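Local coordinates for tryptophan synthase alpha chain (Chlamydia trachomatis, PDB 6V82), which probably cleaves indoleglycerol phosphate to indole and glyceraldehyde 3-phosphate, the aldol half of the last step of tryptophan biosynthesis, at residues Y27-A31 with S238-L243; F224-F230 with L246-P252. All coordinates share one frame; numbering follows the deposited sequence.

Contact 1 of 2, residues Y27-A31 with S238-L243; sequences YTIEA and SSVETL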
# COMPACT_ATOMS: atom_id res chain seq x y z
N TYR A 27 50.94 8.52 -12.24
CA TYR A 27 50.91 7.08 -12.06
C TYR A 27 50.56 6.37 -13.36
O TYR A 27 51.17 5.35 -13.70
CB TYR A 27 49.92 6.69 -10.96
CG TYR A 27 49.91 5.21 -10.75
CD1 TYR A 27 50.85 4.61 -9.92
CD2 TYR A 27 49.01 4.40 -11.42
CE1 TYR A 27 50.87 3.25 -9.74
CE2 TYR A 27 49.02 3.05 -11.26
CZ TYR A 27 49.96 2.47 -10.42
OH TYR A 27 49.96 1.11 -10.26
N THR A 28 49.58 6.90 -14.10
CA THR A 28 49.20 6.26 -15.35
C THR A 28 50.39 6.19 -16.30
O THR A 28 50.59 5.18 -16.98
CB THR A 28 48.04 7.00 -16.01
OG1 THR A 28 46.93 7.10 -15.11
CG2 THR A 28 47.60 6.28 -17.26
N ILE A 29 51.19 7.26 -16.33
CA ILE A 29 52.36 7.29 -17.20
C ILE A 29 53.39 6.28 -16.71
O ILE A 29 53.99 5.55 -17.51
CB ILE A 29 52.95 8.71 -17.26
CG1 ILE A 29 51.96 9.66 -17.92
CG2 ILE A 29 54.27 8.69 -18.00
CD1 ILE A 29 52.32 11.12 -17.72
N GLU A 30 53.60 6.22 -15.39
CA GLU A 30 54.52 5.24 -14.82
C GLU A 30 54.06 3.82 -15.13
O GLU A 30 54.88 2.98 -15.53
CB GLU A 30 54.65 5.43 -13.31
CG GLU A 30 55.50 6.61 -12.95
CD GLU A 30 56.72 6.73 -13.85
OE1 GLU A 30 56.78 7.69 -14.65
OE2 GLU A 30 57.61 5.84 -13.78
N ALA A 31 52.76 3.53 -14.97
CA ALA A 31 52.29 2.17 -15.22
C ALA A 31 52.50 1.79 -16.69
O ALA A 31 52.95 0.68 -17.00
CB ALA A 31 50.82 2.02 -14.81
N SER A 238 50.52 -1.33 -5.84
CA SER A 238 50.54 -0.39 -6.95
C SER A 238 51.94 -0.06 -7.44
O SER A 238 52.08 0.65 -8.44
CB SER A 238 49.81 0.90 -6.56
OG SER A 238 50.20 1.32 -5.26
N SER A 239 52.99 -0.54 -6.76
CA SER A 239 54.35 -0.28 -7.21
C SER A 239 54.54 -0.86 -8.60
O SER A 239 54.34 -2.06 -8.82
CB SER A 239 55.36 -0.88 -6.22
OG SER A 239 55.49 -2.27 -6.41
N VAL A 240 54.92 -0.01 -9.56
CA VAL A 240 54.80 -0.37 -10.97
C VAL A 240 55.78 -1.46 -11.38
O VAL A 240 55.57 -2.11 -12.41
CB VAL A 240 54.94 0.87 -11.85
CG1 VAL A 240 53.69 1.74 -11.73
CG2 VAL A 240 56.20 1.66 -11.48
N GLU A 241 56.83 -1.69 -10.60
CA GLU A 241 57.72 -2.83 -10.85
C GLU A 241 56.94 -4.13 -10.97
O GLU A 241 57.24 -4.97 -11.82
CB GLU A 241 58.75 -2.94 -9.72
CG GLU A 241 59.79 -1.82 -9.71
CD GLU A 241 59.22 -0.46 -9.34
OE1 GLU A 241 58.04 -0.38 -8.95
OE2 GLU A 241 59.96 0.54 -9.44
N THR A 242 55.91 -4.31 -10.13
CA THR A 242 55.12 -5.53 -10.18
C THR A 242 54.29 -5.63 -11.45
O THR A 242 53.84 -6.73 -11.80
CB THR A 242 54.21 -5.65 -8.96
OG1 THR A 242 53.19 -4.64 -9.02
CG2 THR A 242 54.99 -5.47 -7.67
N LEU A 243 54.07 -4.52 -12.16
CA LEU A 243 53.40 -4.58 -13.46
C LEU A 243 54.34 -5.10 -14.54
O LEU A 243 53.96 -5.96 -15.35
CB LEU A 243 52.87 -3.20 -13.84
CG LEU A 243 51.74 -2.69 -12.97
CD1 LEU A 243 51.32 -1.29 -13.43
CD2 LEU A 243 50.58 -3.66 -13.06
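Helix 25-37 and the turn that leads into helix 241-250 come closest at Ala31 and Val240, whose CA atoms lie 5.6 Å apart. Both belong to the outer helical layer of a TIM barrel. Helix 25-37 follows strand 13-19, the first, and helix 241-250 is the second helix after strand 223-226, the eighth. The two strands are neighbours, so the contact lies where the ring of helices closes.

Tyr27 makes the polar link. Its CG stands anti to the backbone N (chi1 -178°), which swings the ring out to the turn. There the hydroxyl donates to the carbonyl O of Ser238. The bond from Tyr27 OH to Ser238 O is 2.8 Å long. It lies in the carbonyl plane, on a lone pair, with a C=O...donor angle of 122°. The same oxygen sits at the edge of the ring, near its plane.

Val240 makes the apolar part. The branch that touches is CG1, set anti to the carbonyl carbon. It lies 3.8 Å from Tyr27 CE1 and also rests on the backbone of Ala31. The side chains of Tyr27 and Val240 run past each other in opposite directions. Glu30 adds its CB and carbonyl carbon at the margin of this patch, both against Val240 CG1.

The turn is pinned from within. Ser239 O accepts from both N and OG1 of Thr242. Deeper in, Leu243 also packs on Ala34 and Leu35 of helix 25-37. Its CD1 methyl lies 3.6 Å from Ala31 CB.

Contact 2 of 2, residues F224-F230 with L246-P252; sequences FIVKTAF and LAQTVIP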
# COMPACT_ATOMS: atom_id res chain seq x y z
N PHE A 224 46.80 -11.38 -28.19
CA PHE A 224 45.90 -11.54 -27.06
C PHE A 224 45.90 -10.26 -26.24
O PHE A 224 46.86 -9.48 -26.28
CB PHE A 224 46.29 -12.74 -26.18
CG PHE A 224 47.60 -12.58 -25.48
CD1 PHE A 224 48.79 -12.87 -26.14
CD2 PHE A 224 47.66 -12.14 -24.17
CE1 PHE A 224 50.00 -12.72 -25.50
CE2 PHE A 224 48.87 -11.99 -23.52
CZ PHE A 224 50.05 -12.28 -24.19
N ILE A 225 44.81 -10.03 -25.51
CA ILE A 225 44.67 -8.83 -24.70
C ILE A 225 44.61 -9.24 -23.23
O ILE A 225 43.89 -10.18 -22.87
CB ILE A 225 43.45 -7.99 -25.12
CG1 ILE A 225 43.27 -6.81 -24.17
CG2 ILE A 225 42.19 -8.83 -25.17
CD1 ILE A 225 42.22 -5.81 -24.66
N VAL A 226 45.39 -8.56 -22.40
CA VAL A 226 45.31 -8.66 -20.95
C VAL A 226 44.47 -7.47 -20.49
O VAL A 226 44.97 -6.35 -20.36
CB VAL A 226 46.71 -8.63 -20.32
CG1 VAL A 226 46.60 -8.70 -18.81
CG2 VAL A 226 47.58 -9.74 -20.88
N LYS A 227 43.18 -7.71 -20.27
CA LYS A 227 42.25 -6.63 -19.94
C LYS A 227 42.20 -6.32 -18.45
O LYS A 227 42.28 -5.16 -18.05
CB LYS A 227 40.85 -6.97 -20.45
CG LYS A 227 39.79 -5.93 -20.13
CD LYS A 227 40.13 -4.59 -20.79
CE LYS A 227 39.13 -3.50 -20.42
NZ LYS A 227 37.78 -3.65 -21.08
N THR A 228 42.04 -7.35 -17.62
CA THR A 228 41.84 -7.19 -16.18
C THR A 228 43.14 -7.23 -15.37
O THR A 228 43.30 -6.44 -14.43
CB THR A 228 40.89 -8.28 -15.67
OG1 THR A 228 39.57 -8.06 -16.20
CG2 THR A 228 40.81 -8.30 -14.15
N ALA A 229 44.08 -8.11 -15.72
CA ALA A 229 45.14 -8.49 -14.77
C ALA A 229 45.95 -7.28 -14.31
O ALA A 229 46.21 -7.13 -13.11
CB ALA A 229 46.05 -9.55 -15.39
N PHE A 230 46.34 -6.41 -15.24
CA PHE A 230 47.15 -5.24 -14.90
C PHE A 230 46.40 -4.30 -13.97
O PHE A 230 46.93 -3.86 -12.94
CB PHE A 230 47.59 -4.51 -16.17
CG PHE A 230 48.52 -5.31 -17.05
CD1 PHE A 230 49.58 -6.02 -16.49
CD2 PHE A 230 48.34 -5.35 -18.42
CE1 PHE A 230 50.44 -6.76 -17.30
CE2 PHE A 230 49.20 -6.08 -19.23
CZ PHE A 230 50.24 -6.79 -18.67
N LEU A 246 54.56 -8.76 -13.84
CA LEU A 246 53.35 -9.48 -14.23
C LEU A 246 53.28 -9.68 -15.74
O LEU A 246 52.93 -10.77 -16.22
CB LEU A 246 52.11 -8.73 -13.74
CG LEU A 246 50.77 -9.38 -14.09
CD1 LEU A 246 50.74 -10.82 -13.61
CD2 LEU A 246 49.60 -8.59 -13.49
N ALA A 247 53.61 -8.64 -16.51
CA ALA A 247 53.68 -8.76 -17.96
C ALA A 247 54.62 -9.89 -18.37
O ALA A 247 54.29 -10.71 -19.24
CB ALA A 247 54.15 -7.45 -18.58
N GLN A 248 55.80 -9.95 -17.74
CA GLN A 248 56.82 -10.90 -18.16
C GLN A 248 56.37 -12.33 -17.93
O GLN A 248 56.74 -13.22 -18.71
CB GLN A 248 58.13 -10.61 -17.42
CG GLN A 248 58.76 -9.26 -17.78
CD GLN A 248 59.95 -8.89 -16.90
OE1 GLN A 248 60.08 -9.36 -15.76
NE2 GLN A 248 60.83 -8.05 -17.42
N THR A 249 55.57 -12.58 -16.89
CA THR A 249 55.09 -13.94 -16.62
C THR A 249 53.89 -14.32 -17.49
O THR A 249 53.67 -15.51 -17.71
CB THR A 249 54.70 -14.10 -15.14
OG1 THR A 249 53.60 -13.25 -14.83
CG2 THR A 249 55.86 -13.74 -14.23
N VAL A 250 53.14 -13.34 -18.00
CA VAL A 250 51.93 -13.62 -18.79
C VAL A 250 52.25 -13.79 -20.27
O VAL A 250 51.65 -14.63 -20.95
CB VAL A 250 50.90 -12.50 -18.58
CG1 VAL A 250 49.76 -12.62 -19.58
CG2 VAL A 250 50.36 -12.55 -17.16
N ILE A 251 53.19 -13.02 -20.80
CA ILE A 251 53.56 -13.08 -22.21
C ILE A 251 54.43 -14.32 -22.47
O ILE A 251 55.49 -14.47 -21.85
CB ILE A 251 54.29 -11.79 -22.63
CG1 ILE A 251 53.40 -10.58 -22.33
CG2 ILE A 251 54.68 -11.86 -24.10
CD1 ILE A 251 54.08 -9.25 -22.55
N PRO A 252 54.01 -15.21 -23.37
CA PRO A 252 54.75 -16.46 -23.59
C PRO A 252 56.17 -16.24 -24.11
O PRO A 252 56.54 -15.16 -24.58
CB PRO A 252 53.90 -17.19 -24.63
CG PRO A 252 52.53 -16.61 -24.48
CD PRO A 252 52.74 -15.18 -24.11
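Leu246 sits over the start of helix 229-236, with its CD2 methyl between Ala229 and Phe230. Leu246 CD2 is 3.7 Å from Ala229 O and 4.0 Å from Phe230 CD1. The leucine CG is anti to the backbone N (chi1 179°), which turns the branch toward these two residues.

The Phe230 ring is the next bump. Its rim fits against the small residue Ala247, touching backbone and CB. Phe230 CE1 comes to 3.8 Å from Ala247 N, which lies at the ring edge and in its plane. Phe230 CZ meets the CB of the same alanine. One face of this ring is covered by CG1 of Val226, shifted toward the rim.

The other branch of Val226, CG2, points across to helix 241-250. Val226 CG2 and Val250 CG1 meet tip to tip at 3.8 Å. Val250 CG1 also touches the Phe224 ring at CE2, so one methyl serves two neighbours.

Phe224 fills the hollow where the helix ends. Its ring edge faces the CA of Ile251, the first residue to leave helical geometry. The side chains of Phe224 and Pro252 approach each other from opposite directions, and Pro252 CD is 3.9 Å from Phe224 CE1, oblique to the ring. Ala214, Val217 and Leu218 of helix 211-218 also pack on Phe224.

Thus alternate residues of strand 223-226 turn outward to the final helix, while Lys227, just past the strand, makes a salt bridge with Asp55, a predicted proton acceptor. This is the apolar layer between barrel strands and outer helices of a TIM barrel, here at its eighth strand.

Both contacts use helix 241-250, one at each end. Contact 1 joins its start to another helix of the outer layer. Contact 2 packs its second half and exit against strand 223-226 and the start of helix 229-236. Contact 2 is nearer the chain centre: five of its nine touching residues are buried and none is exposed. Contact 1 has two buried residues of six. The chemistry follows this. Contact 1 mixes methyl packing with a tyrosine-to-carbonyl hydrogen bond, whereas contact 2 relies on apolar side chains. The two meet directly, since Leu243 CD2 lies 3.6 Å from Phe230 O, and helix 229-236, whose start is part of contact 2, also touches Tyr27 and Leu243 of contact 1.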